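Local coordinates for thermophilic dibenzothiophene desulfurization enzyme C (Paenibacillus sp. A11-2, PDB 5XDC), which probably uses reduced FMN and molecular oxygen to oxidise dibenzothiophene, first to its sulfoxide and then to its sulfone, at residues Ile49-Ile59 against Leu87-Phe98; Val339-Arg350 against Asp389-Val398. One frame throughout, in Å; residues are numbered along the deposited sequence.

Contact 1 (Ile49-Ile59 against Leu87-Phe98)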
loop_
_atom_site.group_PDB
_atom_site.type_symbol
_atom_site.label_atom_id
_atom_site.label_comp_id
_atom_site.label_asym_id
_atom_site.label_seq_id
_atom_site.Cartn_x
_atom_site.Cartn_y
_atom_site.Cartn_z
ATOM N N ILE B 49 9.708 28.113 26.600
ATOM C CA ILE B 49 8.269 27.879 26.581
ATOM C C ILE B 49 7.615 28.525 27.799
ATOM O O ILE B 49 6.524 29.108 27.704
ATOM C CB ILE B 49 7.980 26.365 26.493
ATOM C CG1 ILE B 49 8.427 25.844 25.123
ATOM C CG2 ILE B 49 6.503 26.086 26.747
ATOM C CD1 ILE B 49 8.331 24.332 24.982
ATOM N N ARG B 50 8.271 28.436 28.960
ATOM C CA ARG B 50 7.752 29.073 30.162
ATOM C C ARG B 50 7.589 30.578 29.963
ATOM O O ARG B 50 6.542 31.144 30.292
ATOM C CB ARG B 50 8.679 28.794 31.345
ATOM C CG ARG B 50 8.549 27.416 31.963
ATOM C CD ARG B 50 9.353 27.334 33.270
ATOM N NE ARG B 50 9.157 26.057 33.954
ATOM C CZ ARG B 50 9.922 24.965 33.796
ATOM N NH1 ARG B 50 10.955 24.971 32.966
ATOM N NH2 ARG B 50 9.640 23.856 34.460
ATOM N N ARG B 51 8.615 31.234 29.410
ATOM C CA ARG B 51 8.576 32.687 29.218
ATOM C C ARG B 51 7.531 33.105 28.190
ATOM O O ARG B 51 7.055 34.243 28.235
ATOM C CB ARG B 51 9.951 33.205 28.787
ATOM C CG ARG B 51 11.035 33.079 29.841
ATOM C CD ARG B 51 12.304 33.822 29.443
ATOM N NE ARG B 51 12.876 33.381 28.173
ATOM C CZ ARG B 51 13.758 32.392 28.041
ATOM N NH1 ARG B 51 14.163 31.701 29.097
ATOM N NH2 ARG B 51 14.229 32.088 26.840
ATOM N N SER B 52 7.146 32.199 27.290
ATOM C CA SER B 52 6.254 32.537 26.188
ATOM C C SER B 52 4.820 32.748 26.639
ATOM O O SER B 52 4.046 33.396 25.921
ATOM C CB SER B 52 6.292 31.425 25.145
ATOM O OG SER B 52 5.484 30.343 25.563
ATOM N N GLY B 53 4.440 32.212 27.803
ATOM C CA GLY B 53 3.064 32.245 28.251
ATOM C C GLY B 53 2.169 31.148 27.700
ATOM O O GLY B 53 1.076 30.940 28.235
ATOM N N LEU B 54 2.607 30.394 26.686
ATOM C CA LEU B 54 1.707 29.446 26.042
ATOM C C LEU B 54 1.294 28.280 26.944
ATOM O O LEU B 54 0.260 27.655 26.684
ATOM C CB LEU B 54 2.336 28.908 24.753
ATOM C CG LEU B 54 2.614 29.939 23.656
ATOM C CD1 LEU B 54 3.135 29.225 22.407
ATOM C CD2 LEU B 54 1.383 30.772 23.331
ATOM N N LEU B 55 2.037 27.977 28.012
ATOM C CA LEU B 55 1.582 26.921 28.916
ATOM C C LEU B 55 0.245 27.273 29.558
ATOM O O LEU B 55 -0.456 26.379 30.045
ATOM C CB LEU B 55 2.630 26.636 29.996
ATOM C CG LEU B 55 3.996 26.136 29.505
ATOM C CD1 LEU B 55 5.093 26.214 30.583
ATOM C CD2 LEU B 55 3.906 24.700 28.980
ATOM N N THR B 56 -0.133 28.556 29.556
ATOM C CA THR B 56 -1.392 29.004 30.129
ATOM C C THR B 56 -2.498 29.136 29.083
ATOM O O THR B 56 -3.521 29.764 29.358
ATOM C CB THR B 56 -1.206 30.347 30.849
ATOM O OG1 THR B 56 -1.041 31.396 29.894
ATOM C CG2 THR B 56 0.015 30.329 31.761
ATOM N N LEU B 57 -2.320 28.540 27.893
ATOM C CA LEU B 57 -3.277 28.730 26.798
ATOM C C LEU B 57 -4.715 28.459 27.213
ATOM O O LEU B 57 -5.629 29.174 26.785
ATOM C CB LEU B 57 -2.909 27.838 25.600
ATOM C CG LEU B 57 -1.941 28.476 24.601
ATOM C CD1 LEU B 57 -1.312 27.435 23.669
ATOM C CD2 LEU B 57 -2.671 29.536 23.765
ATOM N N LEU B 58 -4.956 27.413 27.999
ATOM C CA LEU B 58 -6.316 26.984 28.302
ATOM C C LEU B 58 -6.828 27.501 29.643
ATOM O O LEU B 58 -7.994 27.257 29.974
ATOM C CB LEU B 58 -6.424 25.454 28.276
ATOM C CG LEU B 58 -6.244 24.790 26.907
ATOM C CD1 LEU B 58 -6.191 23.277 27.065
ATOM C CD2 LEU B 58 -7.353 25.185 25.946
ATOM N N ILE B 59 -5.995 28.177 30.425
ATOM C CA ILE B 59 -6.463 28.789 31.666
ATOM C C ILE B 59 -7.253 30.038 31.288
ATOM O O ILE B 59 -6.823 30.814 30.435
ATOM C CB ILE B 59 -5.281 29.121 32.590
ATOM C CG1 ILE B 59 -4.605 27.834 33.085
ATOM C CG2 ILE B 59 -5.723 29.964 33.805
ATOM C CD1 ILE B 59 -3.277 28.085 33.783
ATOM N N LEU B 87 10.161 18.480 22.041
ATOM C CA LEU B 87 9.550 19.668 22.617
ATOM C C LEU B 87 8.059 19.733 22.293
ATOM O O LEU B 87 7.259 20.115 23.148
ATOM C CB LEU B 87 10.277 20.920 22.144
ATOM C CG LEU B 87 11.642 21.136 22.809
ATOM C CD1 LEU B 87 12.454 22.211 22.099
ATOM C CD2 LEU B 87 11.456 21.498 24.278
ATOM N N GLY B 88 7.657 19.328 21.086
ATOM C CA GLY B 88 6.232 19.215 20.809
ATOM C C GLY B 88 5.536 18.232 21.736
ATOM O O GLY B 88 4.447 18.502 22.250
ATOM N N HIS B 89 6.159 17.072 21.960
ATOM C CA HIS B 89 5.642 16.079 22.892
ATOM C C HIS B 89 5.535 16.649 24.308
ATOM O O HIS B 89 4.498 16.521 24.963
ATOM C CB HIS B 89 6.561 14.857 22.822
ATOM C CG HIS B 89 6.378 13.856 23.909
ATOM N ND1 HIS B 89 6.216 12.516 23.639
ATOM C CD2 HIS B 89 6.446 13.961 25.257
ATOM C CE1 HIS B 89 6.132 11.846 24.774
ATOM N NE2 HIS B 89 6.258 12.703 25.771
ATOM N N LEU B 90 6.595 17.296 24.789
ATOM C CA LEU B 90 6.559 17.836 26.147
ATOM C C LEU B 90 5.450 18.868 26.279
ATOM O O LEU B 90 4.671 18.846 27.237
ATOM C CB LEU B 90 7.910 18.455 26.509
ATOM C CG LEU B 90 9.082 17.499 26.721
ATOM C CD1 LEU B 90 10.378 18.269 26.788
ATOM C CD2 LEU B 90 8.845 16.674 27.976
ATOM N N PHE B 91 5.378 19.771 25.310
ATOM C CA PHE B 91 4.348 20.802 25.269
ATOM C C PHE B 91 2.953 20.178 25.185
ATOM O O PHE B 91 2.061 20.499 25.981
ATOM C CB PHE B 91 4.674 21.710 24.081
ATOM C CG PHE B 91 3.763 22.898 23.906
ATOM C CD1 PHE B 91 3.889 24.016 24.714
ATOM C CD2 PHE B 91 2.838 22.917 22.878
ATOM C CE1 PHE B 91 3.076 25.112 24.531
ATOM C CE2 PHE B 91 2.011 24.026 22.686
ATOM C CZ PHE B 91 2.152 25.127 23.506
ATOM N N GLY B 92 2.762 19.217 24.275
ATOM C CA GLY B 92 1.464 18.558 24.165
ATOM C C GLY B 92 1.054 17.824 25.433
ATOM O O GLY B 92 -0.101 17.909 25.868
ATOM N N TYR B 93 1.992 17.081 26.044
ATOM C CA TYR B 93 1.674 16.319 27.243
ATOM C C TYR B 93 1.313 17.238 28.400
ATOM O O TYR B 93 0.501 16.870 29.251
ATOM C CB TYR B 93 2.853 15.447 27.654
ATOM C CG TYR B 93 2.827 14.048 27.127
ATOM C CD1 TYR B 93 3.205 13.769 25.817
ATOM C CD2 TYR B 93 2.468 12.995 27.945
ATOM C CE1 TYR B 93 3.204 12.472 25.327
ATOM C CE2 TYR B 93 2.468 11.678 27.467
ATOM C CZ TYR B 93 2.836 11.424 26.153
ATOM O OH TYR B 93 2.847 10.133 25.641
ATOM N N HIS B 94 1.929 18.414 28.456
ATOM C CA HIS B 94 1.526 19.411 29.441
ATOM C C HIS B 94 0.024 19.666 29.365
ATOM O O HIS B 94 -0.657 19.700 30.391
ATOM C CB HIS B 94 2.319 20.689 29.219
ATOM C CG HIS B 94 1.749 21.890 29.905
ATOM N ND1 HIS B 94 2.096 22.252 31.191
ATOM C CD2 HIS B 94 0.876 22.828 29.470
ATOM C CE1 HIS B 94 1.443 23.354 31.524
ATOM N NE2 HIS B 94 0.692 23.721 30.499
ATOM N N PHE B 95 -0.516 19.804 28.153
ATOM C CA PHE B 95 -1.954 20.032 28.030
ATOM C C PHE B 95 -2.778 18.778 28.298
ATOM O O PHE B 95 -3.919 18.886 28.761
ATOM C CB PHE B 95 -2.271 20.631 26.657
ATOM C CG PHE B 95 -1.725 22.016 26.501
ATOM C CD1 PHE B 95 -2.297 23.078 27.180
ATOM C CD2 PHE B 95 -0.580 22.242 25.775
ATOM C CE1 PHE B 95 -1.764 24.342 27.067
ATOM C CE2 PHE B 95 -0.040 23.495 25.667
ATOM C CZ PHE B 95 -0.637 24.560 26.323
ATOM N N SER B 96 -2.248 17.580 28.031
ATOM C CA SER B 96 -2.928 16.373 28.489
ATOM C C SER B 96 -3.027 16.356 30.006
ATOM O O SER B 96 -4.089 16.071 30.568
ATOM C CB SER B 96 -2.203 15.119 27.992
ATOM O OG SER B 96 -2.740 13.954 28.586
ATOM N N ASN B 97 -1.925 16.687 30.684
ATOM C CA ASN B 97 -1.927 16.741 32.140
ATOM C C ASN B 97 -2.884 17.816 32.636
ATOM O O ASN B 97 -3.680 17.579 33.556
ATOM C CB ASN B 97 -0.514 17.010 32.658
ATOM C CG ASN B 97 0.485 15.915 32.265
ATOM O OD1 ASN B 97 0.113 14.758 32.099
ATOM N ND2 ASN B 97 1.744 16.287 32.126
ATOM N N PHE B 98 -2.842 18.985 32.008
ATOM C CA PHE B 98 -3.750 20.064 32.368
ATOM C C PHE B 98 -5.201 19.649 32.179
ATOM O O PHE B 98 -6.049 19.926 33.032
ATOM C CB PHE B 98 -3.446 21.300 31.535
ATOM C CG PHE B 98 -4.388 22.418 31.815
ATOM C CD1 PHE B 98 -4.140 23.281 32.864
ATOM C CD2 PHE B 98 -5.556 22.562 31.090
ATOM C CE1 PHE B 98 -5.020 24.298 33.162
ATOM C CE2 PHE B 98 -6.450 23.594 31.399
ATOM C CZ PHE B 98 -6.170 24.447 32.428
#
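Phe91 lies at the apolar centre, its ring met at the edge by Ile49 and Leu54: Ile49 CG2 is 3.9 Å from Phe91 CD1, and Leu54 CB is 3.9 Å from Phe91 CE1. With CG anti to the backbone N (chi1 -177°), the ring leans out from its helix to reach both. Next along, the Phe95 ring receives Leu57 and Leu58, with Leu58 CD1 3.9 Å from Phe95 CD1; Phe95 CE2 in turn lies over one face of the Phe91 ring, offset toward its rim. Farther on, Phe98 packs against Leu58 CB and against Ile59, whose CG1 comes within 3.6 Å of Phe98 CE1. The helix 85-104 thus offers a row of aromatic rings to the end of helix 43-52 and the turns after it, a helical core in the N-terminal domain of the acyl-CoA dehydrogenase fold. Helix 70-83 adds Val73 and Ile80 to the same apolar layer. On its other side helix 85-104 carries His89, which touches the bound indole, and Tyr93, an FMN-binding residue.

Toward the polar edge, Leu55 holds His94 twice. Its CD2 sits 3.5 Å from the centroid of the His94 ring, only 5° off the ring normal, a CH-pi contact; its carbonyl O accepts from His94 NE2 at 2.9 Å, in the carbonyl plane and on a lone pair. His94 ND1 is paired with the backbone N of Leu124, so both ring nitrogens are engaged and the ring's rotation is fixed. At the helix end, Ser52 OG accepts from Leu54 N at 3.1 Å, forming an ST turn around Gly53.

Contact 2 (Val339-Arg350 against Asp389-Val398); sequences VQVASAKIVATR and DPVAYKIREV
Ile346 lays its CD1 against the backbone of the facing helix, 3.6 Å from both Lys394 O and Ile395 N, while its CG1 lies over Lys394 CB. It is a knob in a hole formed by Val391, Lys394, Ile395 and Val398. The converse knob is Val398, seated among Val339, Ala342, Ser343 and Ile346, with Val398 CG2 3.7 Å from Ala342 CB. This reciprocal knobs-into-holes packing joins helices 331-363 and 391-404 of the C-terminal helical region of the acyl-CoA dehydrogenase fold; the short axes approach to 9.2 Å at 137° between their N-to-C directions. Ala342, with only a methyl to place between the helices, is consistent with a close backbone approach there.

Against the first turn of helix 391-404, Arg350 of the partner helix bends at chi2 (-54°), bringing its guanidinium over Val391: CG1 of Val391 lies over one face, 3.6 Å from Arg350 NH1. That nitrogen also forms a salt bridge with Glu361 of a third subunit, linking the helix pair to the tetramer. On the opposite flank of the packed layer, Lys345, extended beyond CG, reaches Asp389 in a salt bridge, Lys345 NZ to Asp389 OD2 2.9 Å. Gln252 of helix 247-276 ties the two together, accepting from Lys345 NZ and donating to Asp389 OD1. Lys394 bends away from the interface to a salt bridge with Glu397 and a hydrogen bond with Tyr413 O; Tyr413 is an FMN-binding residue whose side chain also touches Asp389. Asp389 OD2 stands between the two ammonium groups, its bridge to Lys394 a long one, and Glu397 lies beyond Lys394; the two acids probably offset the like charges. A water joins Lys345 and Asp389, accepting from Lys345 NZ at 2.9 Å and donating to the carbonyl O of Asp389 at 2.8 Å.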
loop_
_atom_site.group_PDB
_atom_site.type_symbol
_atom_site.label_atom_id
_atom_site.label_comp_id
_atom_site.label_asym_id
_atom_site.label_seq_id
_atom_site.Cartn_x
_atom_site.Cartn_y
_atom_site.Cartn_z
ATOM N N VAL B 339 -14.256 8.083 18.344
ATOM C CA VAL B 339 -14.142 7.461 17.024
ATOM C C VAL B 339 -13.504 8.431 16.033
ATOM O O VAL B 339 -12.643 8.045 15.235
ATOM C CB VAL B 339 -15.524 6.968 16.552
ATOM C CG1 VAL B 339 -15.486 6.527 15.092
ATOM C CG2 VAL B 339 -15.984 5.827 17.417
ATOM N N GLN B 340 -13.928 9.698 16.047
ATOM C CA GLN B 340 -13.357 10.675 15.126
ATOM C C GLN B 340 -11.872 10.899 15.404
ATOM O O GLN B 340 -11.080 11.057 14.471
ATOM C CB GLN B 340 -14.108 12.003 15.208
ATOM C CG GLN B 340 -15.518 12.004 14.595
ATOM C CD GLN B 340 -15.549 11.792 13.073
ATOM O OE1 GLN B 340 -14.850 12.473 12.305
ATOM N NE2 GLN B 340 -16.379 10.850 12.633
ATOM N N VAL B 341 -11.485 10.937 16.685
ATOM C CA VAL B 341 -10.079 11.097 17.053
ATOM C C VAL B 341 -9.278 9.874 16.624
ATOM O O VAL B 341 -8.188 9.998 16.059
ATOM C CB VAL B 341 -9.947 11.342 18.569
ATOM C CG1 VAL B 341 -8.489 11.219 19.026
ATOM C CG2 VAL B 341 -10.500 12.721 18.931
ATOM N N ALA B 342 -9.798 8.685 16.909
ATOM C CA ALA B 342 -9.113 7.458 16.518
ATOM C C ALA B 342 -8.884 7.435 15.016
ATOM O O ALA B 342 -7.799 7.072 14.548
ATOM C CB ALA B 342 -9.924 6.247 16.955
ATOM N N SER B 343 -9.895 7.848 14.247
ATOM C CA SER B 343 -9.759 7.869 12.796
ATOM C C SER B 343 -8.632 8.800 12.372
ATOM O O SER B 343 -7.784 8.436 11.548
ATOM C CB SER B 343 -11.075 8.299 12.149
ATOM O OG SER B 343 -12.110 7.352 12.365
ATOM N N ALA B 344 -8.607 10.017 12.925
ATOM C CA ALA B 344 -7.539 10.949 12.608
ATOM C C ALA B 344 -6.179 10.387 13.004
ATOM O O ALA B 344 -5.197 10.528 12.258
ATOM C CB ALA B 344 -7.793 12.286 13.302
ATOM N N LYS B 345 -6.097 9.734 14.172
ATOM C CA LYS B 345 -4.823 9.174 14.608
ATOM C C LYS B 345 -4.350 8.066 13.676
ATOM O O LYS B 345 -3.152 7.960 13.394
ATOM C CB LYS B 345 -4.941 8.633 16.023
ATOM C CG LYS B 345 -3.597 8.341 16.666
ATOM C CD LYS B 345 -3.776 7.542 17.918
ATOM C CE LYS B 345 -2.460 7.288 18.577
ATOM N NZ LYS B 345 -2.613 6.343 19.676
ATOM N N ILE B 346 -5.272 7.208 13.230
ATOM C CA ILE B 346 -4.925 6.112 12.321
ATOM C C ILE B 346 -4.298 6.659 11.042
ATOM O O ILE B 346 -3.215 6.224 10.612
ATOM C CB ILE B 346 -6.171 5.260 12.021
ATOM C CG1 ILE B 346 -6.613 4.486 13.260
ATOM C CG2 ILE B 346 -5.907 4.299 10.848
ATOM C CD1 ILE B 346 -8.043 4.007 13.189
ATOM N N VAL B 347 -4.968 7.631 10.419
ATOM C CA VAL B 347 -4.467 8.204 9.177
ATOM C C VAL B 347 -3.131 8.899 9.402
ATOM O O VAL B 347 -2.196 8.755 8.600
ATOM C CB VAL B 347 -5.527 9.152 8.591
ATOM C CG1 VAL B 347 -4.966 9.920 7.412
ATOM C CG2 VAL B 347 -6.759 8.363 8.193
ATOM N N ALA B 348 -3.014 9.670 10.491
ATOM C CA ALA B 348 -1.768 10.377 10.777
ATOM C C ALA B 348 -0.619 9.418 11.052
ATOM O O ALA B 348 0.519 9.685 10.641
ATOM C CB ALA B 348 -1.953 11.308 11.963
ATOM N N THR B 349 -0.903 8.293 11.719
ATOM C CA THR B 349 0.120 7.295 12.019
ATOM C C THR B 349 0.657 6.681 10.734
ATOM O O THR B 349 1.868 6.664 10.501
ATOM C CB THR B 349 -0.451 6.204 12.929
ATOM O OG1 THR B 349 -0.788 6.754 14.215
ATOM C CG2 THR B 349 0.557 5.060 13.129
ATOM N N ARG B 350 -0.234 6.165 9.889
ATOM C CA ARG B 350 0.213 5.563 8.634
ATOM C C ARG B 350 0.980 6.571 7.802
ATOM O O ARG B 350 2.030 6.247 7.224
ATOM C CB ARG B 350 -0.982 5.029 7.841
ATOM C CG ARG B 350 -1.790 3.945 8.555
ATOM C CD ARG B 350 -0.913 2.793 9.004
ATOM N NE ARG B 350 -1.681 1.604 9.370
ATOM C CZ ARG B 350 -1.211 0.629 10.140
ATOM N NH1 ARG B 350 0.019 0.710 10.633
ATOM N NH2 ARG B 350 -1.967 -0.428 10.417
ATOM N N ASP B 389 0.328 3.334 21.926
ATOM C CA ASP B 389 -0.692 2.312 22.017
ATOM C C ASP B 389 -0.942 1.819 20.600
ATOM O O ASP B 389 -0.739 2.570 19.642
ATOM C CB ASP B 389 -1.984 2.829 22.676
ATOM C CG ASP B 389 -2.525 4.077 22.023
ATOM O OD1 ASP B 389 -2.093 5.202 22.388
ATOM O OD2 ASP B 389 -3.385 3.919 21.145
ATOM N N PRO B 390 -1.310 0.556 20.435
ATOM C CA PRO B 390 -1.245 -0.060 19.098
ATOM C C PRO B 390 -2.319 0.478 18.163
ATOM O O PRO B 390 -3.513 0.427 18.457
ATOM C CB PRO B 390 -1.425 -1.556 19.374
ATOM C CG PRO B 390 -1.930 -1.663 20.758
ATOM C CD PRO B 390 -1.552 -0.418 21.502
ATOM N N VAL B 391 -1.872 0.959 17.003
ATOM C CA VAL B 391 -2.818 1.489 16.030
ATOM C C VAL B 391 -3.766 0.392 15.561
ATOM O O VAL B 391 -4.906 0.670 15.182
ATOM C CB VAL B 391 -2.062 2.153 14.870
ATOM C CG1 VAL B 391 -1.375 1.107 13.982
ATOM C CG2 VAL B 391 -2.988 3.034 14.084
ATOM N N ALA B 392 -3.344 -0.876 15.627
ATOM C CA ALA B 392 -4.251 -1.953 15.247
ATOM C C ALA B 392 -5.533 -1.938 16.081
ATOM O O ALA B 392 -6.604 -2.286 15.571
ATOM C CB ALA B 392 -3.565 -3.310 15.386
ATOM N N TYR B 393 -5.450 -1.573 17.364
ATOM C CA TYR B 393 -6.669 -1.543 18.169
ATOM C C TYR B 393 -7.463 -0.253 17.994
ATOM O O TYR B 393 -8.691 -0.273 18.172
ATOM C CB TYR B 393 -6.343 -1.839 19.641
ATOM C CG TYR B 393 -6.158 -3.328 19.772
ATOM C CD1 TYR B 393 -7.260 -4.173 19.864
ATOM C CD2 TYR B 393 -4.905 -3.897 19.678
ATOM C CE1 TYR B 393 -7.116 -5.543 19.902
ATOM C CE2 TYR B 393 -4.742 -5.266 19.721
ATOM C CZ TYR B 393 -5.853 -6.088 19.834
ATOM O OH TYR B 393 -5.710 -7.459 19.873
ATOM N N LYS B 394 -6.826 0.846 17.590
ATOM C CA LYS B 394 -7.598 2.005 17.149
ATOM C C LYS B 394 -8.402 1.656 15.906
ATOM O O LYS B 394 -9.576 2.033 15.787
ATOM C CB LYS B 394 -6.678 3.196 16.887
ATOM C CG LYS B 394 -6.091 3.804 18.153
ATOM C CD LYS B 394 -7.137 4.625 18.937
ATOM C CE LYS B 394 -6.784 4.692 20.424
ATOM N NZ LYS B 394 -7.014 3.380 21.083
ATOM N N ILE B 395 -7.800 0.889 14.993
ATOM C CA ILE B 395 -8.507 0.437 13.795
ATOM C C ILE B 395 -9.680 -0.461 14.182
ATOM O O ILE B 395 -10.804 -0.288 13.684
ATOM C CB ILE B 395 -7.521 -0.259 12.830
ATOM C CG1 ILE B 395 -6.592 0.788 12.204
ATOM C CG2 ILE B 395 -8.263 -1.053 11.770
ATOM C CD1 ILE B 395 -5.324 0.207 11.575
ATOM N N ARG B 396 -9.444 -1.428 15.082
ATOM C CA ARG B 396 -10.531 -2.292 15.544
ATOM C C ARG B 396 -11.653 -1.481 16.183
ATOM O O ARG B 396 -12.833 -1.775 15.974
ATOM C CB ARG B 396 -10.017 -3.338 16.541
ATOM C CG ARG B 396 -11.073 -4.403 16.907
ATOM C CD ARG B 396 -10.598 -5.362 17.993
ATOM N NE ARG B 396 -11.517 -6.493 18.153
ATOM C CZ ARG B 396 -12.680 -6.436 18.800
ATOM N NH1 ARG B 396 -13.088 -5.307 19.367
ATOM N NH2 ARG B 396 -13.444 -7.514 18.882
ATOM N N GLU B 397 -11.301 -0.463 16.964
ATOM C CA GLU B 397 -12.308 0.358 17.626
ATOM C C GLU B 397 -13.167 1.110 16.613
ATOM O O GLU B 397 -14.397 1.165 16.746
ATOM C CB GLU B 397 -11.622 1.301 18.614
ATOM C CG GLU B 397 -11.085 0.554 19.842
ATOM C CD GLU B 397 -9.893 1.227 20.539
ATOM O OE1 GLU B 397 -9.489 2.358 20.179
ATOM O OE2 GLU B 397 -9.356 0.585 21.463
ATOM N N VAL B 398 -12.552 1.685 15.587
ATOM C CA VAL B 398 -13.351 2.351 14.565
ATOM C C VAL B 398 -14.211 1.336 13.816
ATOM O O VAL B 398 -15.368 1.610 13.487
ATOM C CB VAL B 398 -12.446 3.151 13.618
ATOM C CG1 VAL B 398 -13.248 3.765 12.487
ATOM C CG2 VAL B 398 -11.710 4.256 14.396
HETATM O O HOH W 1 -2.452 4.019 17.986
#

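Both contacts are buried, yet they share no helix: contact 1 joins elements of the N-terminal domain, contact 2 two helices of the C-terminal region. Their centres are 24 Å apart and their nearest atoms about 8 Å, without touching. The centre of contact 1 is about 10 Å from the chain centre, that of contact 2 about 15 Å; no other subunit reaches the segments of contact 1, whereas contact 2 is bordered by two. Aromatic rings and one histidine bond characterise the first, aliphatic knobs and a salt-bridge network the second. The indole pocket and flavin site probably lie near both: Tyr93, on the segment 87-98, has its side chain about 8 Å from that of Asp389, itself about 8 Å from bound indole.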